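Local coordinates for protein aeromonas extracellular serine protease (Aeromonas sobria, PDB 3WQB) that cleaves proteins after paired basic residues as a calcium-binding, furin-like serine protease and probably acts as a virulence factor on host plasma proteins, at residues V173-Y178 against S337-T342; Y212-G217 against F253-V258; S120-A125 against P291-T296; V258-A263 against N333-A338; L279-G284 against G415-N420. The protein carries 1 engineered substitution. All blocks are in the same frame, centred on the assembly; numbering follows the deposited sequence.

Contact 1 of 5, residues V173-Y178 against S337-T342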
# COMPACT_ATOMS: atom_id res chain seq x y z
N VAL A 173 14.13 -0.87 -6.82
CA VAL A 173 12.92 -0.29 -6.22
C VAL A 173 11.74 -0.72 -7.07
O VAL A 173 11.77 -0.61 -8.30
CB VAL A 173 12.99 1.26 -6.13
CG1 VAL A 173 11.77 1.79 -5.43
CG2 VAL A 173 14.25 1.71 -5.39
N PHE A 174 10.69 -1.22 -6.42
CA PHE A 174 9.42 -1.52 -7.10
C PHE A 174 8.36 -0.61 -6.55
O PHE A 174 7.96 -0.73 -5.39
CB PHE A 174 9.02 -2.99 -6.92
CG PHE A 174 9.93 -3.94 -7.64
CD1 PHE A 174 11.06 -4.45 -7.02
CD2 PHE A 174 9.66 -4.30 -8.96
CE1 PHE A 174 11.92 -5.32 -7.71
CE2 PHE A 174 10.51 -5.16 -9.65
CZ PHE A 174 11.64 -5.68 -9.03
N ASN A 175 7.93 0.33 -7.39
CA ASN A 175 6.92 1.30 -7.00
C ASN A 175 5.51 0.79 -7.27
O ASN A 175 5.17 0.50 -8.41
CB ASN A 175 7.15 2.61 -7.75
CG ASN A 175 6.25 3.72 -7.27
OD1 ASN A 175 6.66 4.55 -6.46
ND2 ASN A 175 5.00 3.73 -7.74
N GLN A 176 4.72 0.66 -6.21
CA GLN A 176 3.35 0.15 -6.31
C GLN A 176 2.34 1.17 -5.78
O GLN A 176 1.91 1.12 -4.62
CB GLN A 176 3.19 -1.15 -5.54
CG GLN A 176 4.18 -2.21 -5.94
CD GLN A 176 4.18 -3.31 -4.92
OE1 GLN A 176 3.46 -4.31 -5.06
NE2 GLN A 176 4.91 -3.08 -3.83
N SER A 177 1.98 2.12 -6.65
CA SER A 177 1.04 3.19 -6.32
C SER A 177 -0.40 2.70 -6.46
O SER A 177 -1.23 3.37 -7.11
CB SER A 177 1.29 4.40 -7.21
OG SER A 177 2.48 5.07 -6.82
N TYR A 178 -0.69 1.55 -5.87
CA TYR A 178 -1.99 0.90 -6.02
C TYR A 178 -2.36 0.10 -4.77
O TYR A 178 -1.53 -0.11 -3.89
CB TYR A 178 -2.04 0.02 -7.28
CG TYR A 178 -0.99 -1.07 -7.33
CD1 TYR A 178 -1.12 -2.24 -6.57
CD2 TYR A 178 0.11 -0.96 -8.18
CE1 TYR A 178 -0.16 -3.26 -6.62
CE2 TYR A 178 1.08 -1.96 -8.25
CZ TYR A 178 0.93 -3.10 -7.47
OH TYR A 178 1.88 -4.10 -7.52
N SER A 337 1.11 9.18 -4.79
CA SER A 337 2.20 10.17 -4.85
C SER A 337 3.18 10.01 -3.69
O SER A 337 4.37 10.25 -3.84
CB SER A 337 1.62 11.58 -4.88
OG SER A 337 1.03 11.84 -6.14
N ALA A 338 2.67 9.62 -2.52
CA ALA A 338 3.54 9.31 -1.39
C ALA A 338 4.48 8.16 -1.73
O ALA A 338 5.64 8.14 -1.31
CB ALA A 338 2.71 8.99 -0.17
N THR A 339 3.96 7.21 -2.51
CA THR A 339 4.72 6.03 -2.90
C THR A 339 5.96 6.40 -3.74
O THR A 339 7.07 6.04 -3.34
CB THR A 339 3.78 4.98 -3.56
OG1 THR A 339 2.79 4.59 -2.60
CG2 THR A 339 4.55 3.75 -3.98
N PRO A 340 5.79 7.15 -4.86
CA PRO A 340 7.00 7.55 -5.62
C PRO A 340 7.87 8.55 -4.87
O PRO A 340 9.07 8.60 -5.12
CB PRO A 340 6.43 8.16 -6.91
CG PRO A 340 5.02 8.55 -6.56
CD PRO A 340 4.57 7.45 -5.62
N SER A 341 7.29 9.33 -3.97
CA SER A 341 8.11 10.18 -3.10
C SER A 341 9.09 9.34 -2.28
O SER A 341 10.25 9.69 -2.14
CB SER A 341 7.23 11.04 -2.20
OG SER A 341 6.49 11.98 -2.97
N THR A 342 8.60 8.21 -1.79
CA THR A 342 9.41 7.26 -1.03
C THR A 342 10.36 6.48 -1.94
O THR A 342 11.52 6.28 -1.58
CB THR A 342 8.50 6.33 -0.22
OG1 THR A 342 7.65 7.13 0.61
CG2 THR A 342 9.31 5.38 0.66
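Ser177 OG is gripped by two polar bonds while it rests against Thr339 and Pro340: it accepts the amide proton of Asn175 ND2 at 3.0 Å (N-H...O 153°) and gives its own to the carbonyl of Ala336. On the helix side the same oxygen meets carbon, lying 3.4 Å from Pro340 CD and 3.5 Å from Thr339 CB. Asn175 carries its amide across the gap because CG stands anti to the backbone N (chi1 -173°). ND2 then turns back to Ser177, which lies close to the amide plane, while OD1 faces the helix and pairs with the hydroxyl of Ser343. OD1 also presses on Pro340 CA at 3.1 Å, beside a proline nitrogen that has no proton to offer; the helix is kinked at this residue.

Strand 173-176 belongs to the central parallel sheet of the subtilisin fold, and helix 335-352, which runs on from the predicted nucleophile position, where this chain carries an engineered alanine, packs nearly antiparallel to it (169°), with the axes 8.0 Å apart. Thr339 fills the space between them with its methyl: CG2 touches Asn175 OD1 at 3.4 Å and Gln176 O at 3.8 Å. Its hydroxyl turns back to the carbonyl of Thr335 inside the helix. Beyond the strand the chain makes an inverse gamma turn centred on Ser177, closed by a weak bond from Tyr178 N to Gln176 O. Tyr178 then pairs antiparallel with a strand of the other protein chain, extending the sheet across the interface, while Asp78, predicted to belong to the charge relay, touches Ser177.

Contact 2 of 5, residues Y212-G217 against F253-V258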
# COMPACT_ATOMS: atom_id res chain seq x y z
N TYR A 212 10.42 -2.86 -2.09
CA TYR A 212 9.03 -2.72 -2.52
C TYR A 212 8.38 -1.60 -1.73
O TYR A 212 8.44 -1.60 -0.50
CB TYR A 212 8.27 -4.05 -2.32
CG TYR A 212 8.76 -5.11 -3.26
CD1 TYR A 212 9.88 -5.89 -2.95
CD2 TYR A 212 8.11 -5.34 -4.48
CE1 TYR A 212 10.35 -6.85 -3.83
CE2 TYR A 212 8.58 -6.29 -5.37
CZ TYR A 212 9.70 -7.05 -5.04
OH TYR A 212 10.16 -8.02 -5.90
N ILE A 213 7.80 -0.63 -2.45
CA ILE A 213 7.13 0.53 -1.85
C ILE A 213 5.66 0.47 -2.24
O ILE A 213 5.33 0.14 -3.39
CB ILE A 213 7.75 1.86 -2.35
CG1 ILE A 213 9.30 1.75 -2.44
CG2 ILE A 213 7.27 3.03 -1.52
CD1 ILE A 213 10.02 1.55 -1.11
N LYS A 214 4.77 0.76 -1.29
CA LYS A 214 3.37 0.43 -1.43
C LYS A 214 2.44 1.51 -0.88
O LYS A 214 2.60 1.95 0.26
CB LYS A 214 3.12 -0.90 -0.71
CG LYS A 214 1.69 -1.44 -0.79
CD LYS A 214 1.27 -1.76 -2.23
CE LYS A 214 0.04 -2.63 -2.26
NZ LYS A 214 -1.17 -1.91 -1.73
N ALA A 215 1.48 1.95 -1.70
CA ALA A 215 0.50 2.94 -1.27
C ALA A 215 -0.42 2.38 -0.18
O ALA A 215 -0.93 1.26 -0.31
CB ALA A 215 -0.33 3.38 -2.46
N ALA A 216 -0.64 3.16 0.88
CA ALA A 216 -1.54 2.73 1.94
C ALA A 216 -3.01 2.69 1.53
O ALA A 216 -3.80 1.98 2.15
CB ALA A 216 -1.39 3.63 3.14
N GLY A 217 -3.37 3.47 0.51
CA GLY A 217 -4.78 3.72 0.19
C GLY A 217 -5.21 5.14 0.51
O GLY A 217 -4.56 5.83 1.31
N PHE A 253 5.07 -7.46 5.06
CA PHE A 253 6.41 -7.05 5.50
C PHE A 253 7.31 -6.53 4.39
O PHE A 253 7.94 -5.50 4.55
CB PHE A 253 7.12 -8.15 6.30
CG PHE A 253 8.51 -7.77 6.74
CD1 PHE A 253 8.69 -6.83 7.75
CD2 PHE A 253 9.63 -8.35 6.15
CE1 PHE A 253 9.97 -6.48 8.18
CE2 PHE A 253 10.91 -8.00 6.56
CZ PHE A 253 11.08 -7.07 7.58
N TRP A 254 7.38 -7.25 3.27
CA TRP A 254 8.24 -6.85 2.15
C TRP A 254 7.82 -5.50 1.58
O TRP A 254 8.67 -4.73 1.13
CB TRP A 254 8.27 -7.93 1.06
CG TRP A 254 8.44 -9.28 1.67
CD1 TRP A 254 7.52 -10.29 1.71
CD2 TRP A 254 9.56 -9.73 2.46
NE1 TRP A 254 8.02 -11.36 2.42
CE2 TRP A 254 9.27 -11.04 2.90
CE3 TRP A 254 10.80 -9.16 2.80
CZ2 TRP A 254 10.16 -11.79 3.68
CZ3 TRP A 254 11.70 -9.92 3.57
CH2 TRP A 254 11.37 -11.20 4.00
N ASN A 255 6.52 -5.19 1.65
CA ASN A 255 6.04 -3.87 1.26
C ASN A 255 6.33 -2.85 2.34
O ASN A 255 5.96 -3.06 3.51
CB ASN A 255 4.53 -3.91 1.03
CG ASN A 255 4.17 -4.45 -0.33
OD1 ASN A 255 4.89 -4.22 -1.30
ND2 ASN A 255 3.04 -5.15 -0.41
N LEU A 256 6.99 -1.76 1.94
CA LEU A 256 7.11 -0.58 2.79
C LEU A 256 5.88 0.27 2.49
O LEU A 256 5.78 0.87 1.41
CB LEU A 256 8.40 0.17 2.45
CG LEU A 256 8.88 1.27 3.42
CD1 LEU A 256 10.30 1.69 3.10
CD2 LEU A 256 7.94 2.47 3.37
N VAL A 257 4.94 0.31 3.43
CA VAL A 257 3.64 0.95 3.21
C VAL A 257 3.69 2.41 3.66
O VAL A 257 4.17 2.72 4.76
CB VAL A 257 2.51 0.18 3.91
CG1 VAL A 257 1.16 0.79 3.57
CG2 VAL A 257 2.50 -1.29 3.48
N VAL A 258 3.20 3.32 2.80
CA VAL A 258 3.31 4.75 3.08
C VAL A 258 1.98 5.48 3.08
O VAL A 258 1.12 5.22 2.23
CB VAL A 258 4.30 5.47 2.12
CG1 VAL A 258 5.68 4.86 2.23
CG2 VAL A 258 3.82 5.42 0.69
O HOH W 1 11.23 -4.62 0.15
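Four backbone hydrogen bonds join Tyr212, Lys214 and Ala216 to Leu256 and Val258 in the alternating pattern of neighbouring parallel strands. Leu256 N gives to Tyr212 O at 2.8 Å, and Lys214 N to Leu256 O. Val258 N then gives to Lys214 O, and Ala216 N to Val258 O at 3.0 Å. The short strand axes are 4.4 Å apart and turned by -34°, the twist of one strand on the next. Two CA-H...O contacts reinforce the pairing, from Ile213 CA to Leu256 O and from Val257 CA to Lys214 O at 3.3 Å. Beside Tyr212, a water accepts from Tyr212 N, and its oxygen lies 2.7 Å from Trp254 O.

Apolar contacts are few. Ile213 and Leu256 share one face and run alongside each other in the same direction, with CD1 of the isoleucine 4.1 Å from CB of the leucine. Past the end of its strand, Ala216 brings CB to within 3.8 Å of Val257 CG1.

Polar side chains meet through their carbon parts: Lys214 CB passes Asn255 CG at 3.7 Å. Bends at chi2 (63°) and chi4 curl the lysine so that NZ reaches Asn250 and the carbonyl of Tyr178, while the Asn255 amide bonds to Gln176 and Ser249. The buried backbone groups named in the four bonds are thus paired within the sheet, and the polar ends of Lys214 and Asn255 find partners in adjoining segments.

Contact 3 of 5, residues S120-A125 against P291-T296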
# COMPACT_ATOMS: atom_id res chain seq x y z
N SER A 120 5.91 8.39 -12.32
CA SER A 120 7.26 8.31 -12.82
C SER A 120 8.02 9.62 -12.73
O SER A 120 9.20 9.63 -12.37
CB SER A 120 7.28 7.77 -14.26
OG SER A 120 6.77 6.45 -14.27
N GLY A 121 7.34 10.73 -13.02
CA GLY A 121 7.97 12.05 -12.96
C GLY A 121 8.35 12.47 -11.55
O GLY A 121 9.38 13.12 -11.36
N ILE A 122 7.52 12.12 -10.57
CA ILE A 122 7.86 12.39 -9.18
C ILE A 122 9.20 11.72 -8.85
O ILE A 122 10.06 12.32 -8.19
CB ILE A 122 6.73 11.94 -8.24
CG1 ILE A 122 5.50 12.83 -8.44
CG2 ILE A 122 7.20 11.92 -6.78
CD1 ILE A 122 4.24 12.25 -7.84
N ILE A 123 9.38 10.49 -9.30
CA ILE A 123 10.62 9.77 -9.05
C ILE A 123 11.80 10.34 -9.81
O ILE A 123 12.85 10.62 -9.22
CB ILE A 123 10.50 8.27 -9.38
CG1 ILE A 123 9.31 7.64 -8.67
CG2 ILE A 123 11.79 7.54 -9.00
CD1 ILE A 123 9.06 6.21 -9.04
N ALA A 124 11.64 10.50 -11.12
CA ALA A 124 12.80 10.61 -11.99
C ALA A 124 12.62 11.51 -13.22
O ALA A 124 13.23 11.26 -14.27
CB ALA A 124 13.27 9.21 -12.40
N ALA A 125 11.83 12.57 -13.11
CA ALA A 125 11.83 13.57 -14.19
C ALA A 125 13.26 14.04 -14.40
O ALA A 125 14.02 14.26 -13.45
CB ALA A 125 10.89 14.73 -13.87
N PRO A 291 -2.15 22.69 -2.46
CA PRO A 291 -1.16 22.09 -3.35
C PRO A 291 -1.29 20.58 -3.54
O PRO A 291 -1.61 19.84 -2.59
CB PRO A 291 0.19 22.41 -2.67
CG PRO A 291 -0.11 23.63 -1.87
CD PRO A 291 -1.49 23.40 -1.34
N ALA A 292 -1.03 20.14 -4.76
CA ALA A 292 -0.78 18.73 -5.04
C ALA A 292 0.59 18.60 -5.71
O ALA A 292 1.45 19.47 -5.51
CB ALA A 292 -1.91 18.11 -5.87
N MET A 293 0.81 17.54 -6.50
CA MET A 293 2.15 17.21 -6.98
C MET A 293 2.32 17.64 -8.43
O MET A 293 1.70 17.07 -9.34
CB MET A 293 2.41 15.71 -6.84
CG MET A 293 2.09 15.11 -5.47
SD MET A 293 3.21 15.60 -4.14
CE MET A 293 4.59 14.54 -4.51
N VAL A 294 3.17 18.64 -8.65
CA VAL A 294 3.53 19.06 -10.00
C VAL A 294 4.49 18.03 -10.59
O VAL A 294 5.54 17.74 -10.01
CB VAL A 294 4.12 20.48 -10.03
CG1 VAL A 294 4.67 20.81 -11.42
CG2 VAL A 294 3.06 21.48 -9.58
N THR A 295 4.13 17.48 -11.74
CA THR A 295 4.85 16.35 -12.30
C THR A 295 4.63 16.22 -13.81
O THR A 295 3.95 17.05 -14.42
CB THR A 295 4.43 15.04 -11.57
OG1 THR A 295 5.28 13.96 -11.98
CG2 THR A 295 2.97 14.69 -11.84
N THR A 296 5.19 15.18 -14.39
CA THR A 296 5.02 14.88 -15.80
C THR A 296 3.64 14.29 -16.09
O THR A 296 3.20 13.35 -15.44
CB THR A 296 6.10 13.89 -16.27
OG1 THR A 296 6.15 12.78 -15.36
CG2 THR A 296 7.48 14.55 -16.27
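This is a buried helix-on-strand contact on the flank of the catalytic domain: the later turns of helix 115-124, with Gly121 and Ile122 foremost, cross strand 293-296 at 93°, with the axes 6.6 Å apart. Gly121 is the point of closest approach. Having no side chain, it lets Thr296 OG1 come to 3.1 Å from its CA, and Thr295 OG1 lies 3.4 Å from the same atom. Both hydroxyls are committed to the helix backbone, Thr295 bonding to the carbonyl of Ser118 and Thr296 to that of Thr117. The two threonines get there by different rotations, Thr295 OG1 lying opposite its backbone N (chi1 -171°) and Thr296 OG1 falling between N and the carbonyl carbon (chi1 50°).

In the subtilase fold this helix starts at the charge-relay histidine, here His115 by prediction, and the strand packs across its later part. Nearer the start of the strand segment, Met293 meets Ile122 of the helix; the isoleucine lies across the methionine, nearly perpendicular to it, with CD1 4.0 Å from CB and 4.1 Å from CE of Met293. Ala125 CB packs on Thr296 CG2 at 4.2 Å; its other neighbours include Thr132 and Asp87, ligands of a bound calcium ion.

Contact 4 of 5, residues V258-A263 against N333-A338. Engineered in segment 333-338: Ala336 (natural residue Ser).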
# COMPACT_ATOMS: atom_id res chain seq x y z
N VAL A 258 3.20 3.32 2.80
CA VAL A 258 3.31 4.75 3.08
C VAL A 258 1.98 5.48 3.08
O VAL A 258 1.12 5.22 2.23
CB VAL A 258 4.30 5.47 2.12
CG1 VAL A 258 5.68 4.86 2.23
CG2 VAL A 258 3.82 5.42 0.69
N SER A 259 1.85 6.39 4.03
CA SER A 259 0.73 7.32 4.05
C SER A 259 1.12 8.65 3.40
O SER A 259 2.30 8.93 3.18
CB SER A 259 0.27 7.55 5.48
OG SER A 259 1.30 8.16 6.25
N ALA A 260 0.12 9.47 3.09
CA ALA A 260 0.34 10.72 2.38
C ALA A 260 0.22 11.92 3.32
O ALA A 260 -0.70 12.00 4.16
CB ALA A 260 -0.65 10.87 1.25
N LEU A 261 1.13 12.87 3.12
CA LEU A 261 1.19 14.14 3.85
C LEU A 261 0.89 15.29 2.89
O LEU A 261 1.30 15.26 1.72
CB LEU A 261 2.60 14.33 4.42
CG LEU A 261 2.80 15.55 5.33
CD1 LEU A 261 2.98 15.10 6.77
CD2 LEU A 261 3.99 16.39 4.86
N ASN A 262 0.18 16.31 3.38
CA ASN A 262 -0.07 17.50 2.55
C ASN A 262 0.93 18.63 2.81
O ASN A 262 1.82 18.51 3.67
CB ASN A 262 -1.53 17.97 2.65
CG ASN A 262 -1.89 18.53 4.01
OD1 ASN A 262 -1.04 19.06 4.73
ND2 ASN A 262 -3.17 18.47 4.34
N ALA A 263 0.80 19.71 2.04
CA ALA A 263 1.73 20.82 2.13
C ALA A 263 1.68 21.60 3.44
O ALA A 263 2.58 22.40 3.71
CB ALA A 263 1.58 21.75 0.93
N ASN A 333 -1.75 13.28 -7.00
CA ASN A 333 -1.91 13.27 -5.55
C ASN A 333 -1.99 11.84 -5.02
O ASN A 333 -1.62 10.89 -5.71
CB ASN A 333 -3.15 14.07 -5.16
CG ASN A 333 -4.43 13.40 -5.59
OD1 ASN A 333 -4.41 12.41 -6.33
ND2 ASN A 333 -5.57 13.91 -5.12
N GLY A 334 -2.46 11.70 -3.79
CA GLY A 334 -2.77 10.40 -3.24
C GLY A 334 -1.61 9.70 -2.56
O GLY A 334 -0.46 10.17 -2.59
N THR A 335 -1.93 8.59 -1.92
CA THR A 335 -0.86 7.70 -1.50
C THR A 335 -0.10 7.20 -2.73
O THR A 335 1.05 6.77 -2.61
CB THR A 335 -1.34 6.58 -0.56
OG1 THR A 335 -2.41 5.85 -1.17
CG2 THR A 335 -1.77 7.15 0.78
N ALA A 336 -0.71 7.31 -3.92
CA ALA A 336 0.03 7.04 -5.17
C ALA A 336 1.12 8.04 -5.47
O ALA A 336 1.93 7.78 -6.36
CB ALA A 336 -0.88 6.97 -6.35
N SER A 337 1.11 9.18 -4.79
CA SER A 337 2.20 10.17 -4.85
C SER A 337 3.18 10.01 -3.69
O SER A 337 4.37 10.25 -3.84
CB SER A 337 1.62 11.58 -4.88
OG SER A 337 1.03 11.84 -6.14
N ALA A 338 2.67 9.62 -2.52
CA ALA A 338 3.54 9.31 -1.39
C ALA A 338 4.48 8.16 -1.73
O ALA A 338 5.64 8.14 -1.31
CB ALA A 338 2.71 8.99 -0.17
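Apolar contact dominates here, with Ala338 CB set against the strand residues Val258, Ser259 and Ala260. It touches Val258 CG2 at 3.8 Å and Ala260 CB at 4.1 Å, and comes closest to a backbone atom, Ser259 O, at 3.4 Å. Thr335, one turn earlier, adds its methyl: CG2 lies 3.9 Å from Ala260 CB and 3.8 Å from Val258 O. The small side chains bring helix and strand close, with the CA atoms of Ala260 and Thr335 only 5.1 Å apart.

Polar bonds shape the helix start rather than linking it to the strand. Gly334, at the N-cap position, offers its carbonyl O to two donors, Ser337 N at 2.9 Å and Ala338 N. Ser337 OG gives to Asn333 O at 2.8 Å from above the carbonyl plane, 56° out of it. With chi1 at 55°, Thr335 turns its methyl to the strand and its hydroxyl toward Gly217, whose backbone N bonds to it. Asn218 OD1 accepts from Thr335 N, and Tyr270 OH pairs with Gly334 N.

Ala336, an engineered residue in place of serine, directs its CB away from the strand, packs on His115 and makes backbone bonds to the other protein chain. The natural sequence here matches the subtilase signature Gly-Thr-Ser-x-(Ser/Ala)-x-Pro, which starts the helix with the nucleophile, a predicted position occupied in this structure by Ala336.

Contact 5 of 5, residues L279-G284 against G415-N420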
# COMPACT_ATOMS: atom_id res chain seq x y z
N LEU A 279 6.20 4.92 6.90
CA LEU A 279 6.59 6.32 6.77
C LEU A 279 5.44 7.13 6.16
O LEU A 279 4.57 6.58 5.46
CB LEU A 279 7.82 6.46 5.85
CG LEU A 279 9.15 5.92 6.33
CD1 LEU A 279 10.07 5.73 5.15
CD2 LEU A 279 9.77 6.84 7.38
N SER A 280 5.49 8.43 6.41
CA SER A 280 4.70 9.43 5.71
C SER A 280 5.55 10.06 4.62
O SER A 280 6.73 10.35 4.82
CB SER A 280 4.26 10.51 6.70
OG SER A 280 3.53 11.56 6.08
N ALA A 281 4.96 10.27 3.45
CA ALA A 281 5.63 11.02 2.40
C ALA A 281 4.65 11.92 1.69
O ALA A 281 3.44 11.82 1.90
CB ALA A 281 6.36 10.06 1.43
N THR A 282 5.18 12.81 0.86
CA THR A 282 4.41 13.87 0.22
C THR A 282 3.39 13.37 -0.80
O THR A 282 3.74 12.66 -1.74
CB THR A 282 5.36 14.86 -0.45
OG1 THR A 282 6.35 14.13 -1.17
CG2 THR A 282 6.08 15.67 0.60
N GLY A 283 2.13 13.74 -0.60
CA GLY A 283 1.06 13.44 -1.55
C GLY A 283 0.12 14.60 -1.84
O GLY A 283 -0.54 14.60 -2.87
N GLY A 284 0.05 15.59 -0.95
CA GLY A 284 -0.77 16.77 -1.18
C GLY A 284 -2.25 16.52 -1.07
O GLY A 284 -2.70 15.52 -0.50
N GLY A 415 7.35 8.70 10.79
CA GLY A 415 7.35 10.13 10.51
C GLY A 415 7.53 10.46 9.05
O GLY A 415 7.57 9.58 8.17
N LEU A 416 7.65 11.76 8.78
CA LEU A 416 7.88 12.24 7.43
C LEU A 416 9.33 12.04 7.02
O LEU A 416 10.26 12.40 7.75
CB LEU A 416 7.50 13.72 7.34
CG LEU A 416 7.86 14.50 6.07
CD1 LEU A 416 7.16 13.92 4.86
CD2 LEU A 416 7.56 15.98 6.24
N ILE A 417 9.53 11.48 5.83
CA ILE A 417 10.87 11.28 5.29
C ILE A 417 11.73 12.54 5.40
O ILE A 417 11.29 13.64 5.07
CB ILE A 417 10.79 10.84 3.83
CG1 ILE A 417 10.18 9.43 3.75
CG2 ILE A 417 12.16 10.88 3.16
CD1 ILE A 417 9.94 8.93 2.34
N ASP A 418 12.96 12.35 5.87
CA ASP A 418 13.96 13.42 5.92
C ASP A 418 15.20 12.85 5.25
O ASP A 418 16.01 12.17 5.88
CB ASP A 418 14.24 13.79 7.38
CG ASP A 418 15.23 14.94 7.54
OD1 ASP A 418 16.02 15.21 6.60
OD2 ASP A 418 15.24 15.55 8.64
N VAL A 419 15.35 13.11 3.96
CA VAL A 419 16.44 12.50 3.19
C VAL A 419 17.81 12.96 3.69
O VAL A 419 18.75 12.16 3.80
CB VAL A 419 16.29 12.79 1.68
CG1 VAL A 419 17.59 12.46 0.93
CG2 VAL A 419 15.12 12.02 1.10
N ASN A 420 17.94 14.26 3.96
CA ASN A 420 19.23 14.78 4.42
C ASN A 420 19.68 14.10 5.70
O ASN A 420 20.86 13.73 5.82
CB ASN A 420 19.13 16.28 4.69
CG ASN A 420 18.89 17.11 3.45
OD1 ASN A 420 19.02 16.65 2.32
ND2 ASN A 420 18.52 18.36 3.68
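The flat groups that join Ser280 to Gly415 and Ile417 are peptide units, one met from above its plane and one end on. Ser280 N reaches Gly415 O at 3.0 Å with the donor 48° out of the carbonyl plane, while Ile417 N approaches Ser280 O nearly along the C=O axis at 3.2 Å. Leu416 CA adds a CA-H...O contact to the same Ser280 O at 3.4 Å, giving that oxygen a second, weaker partner.

Side chains close over this single bridge. Leu279 runs crosswise to Ile417, with CD1 of the leucine 4.0 Å from CG1 of the isoleucine, and Leu279 CD2 rests on Gly415 O. Ile417 keeps its long branch anti to the carbonyl carbon (chi1 -68°), which carries CD1 to 3.9 Å from Ala281 CB; Thr342 of helix 335-352 packs on the isoleucine too. Leu416 CB starts away from the strand, yet CD1 returns to 3.6 Å from Ser280 O.

Beyond the bridge, Asp418 stands at the N-cap of helix 419-426 and bonds through OD1 to the backbone N of Lys421. The arrangement is a loop that bridges once to strand 277-282, an edge strand of the subtilisin-like parallel sheet within this chain, and then runs into helix 419-426.

Overall arrangement
Four contacts lie around the central parallel sheet, in which strands 173-179, 211-215, 255-261 and 277-282 follow one another. Contacts 1 and 4 share Ser337 and Ala338 on helix 335-352 and have centres 9 Å apart; Ser177 OG bonds to Ala336 O between them. Contacts 2 and 4 share Val258 and are linked by the bond from Gly217 N to Thr335 OG1. Leu261 N, bonded to Ala281 O, joins contacts 4 and 5, whose strands are neighbours. Contact 3 lies 19 Å from contact 2 between centres without touching it, but reaches contact 1 where Met293 packs on Ser337 and Ser341. Contact 4 holds the predicted nucleophile position, substituted here; contact 1 touches Asp78 of the predicted charge relay; contact 3 lies beside a calcium site.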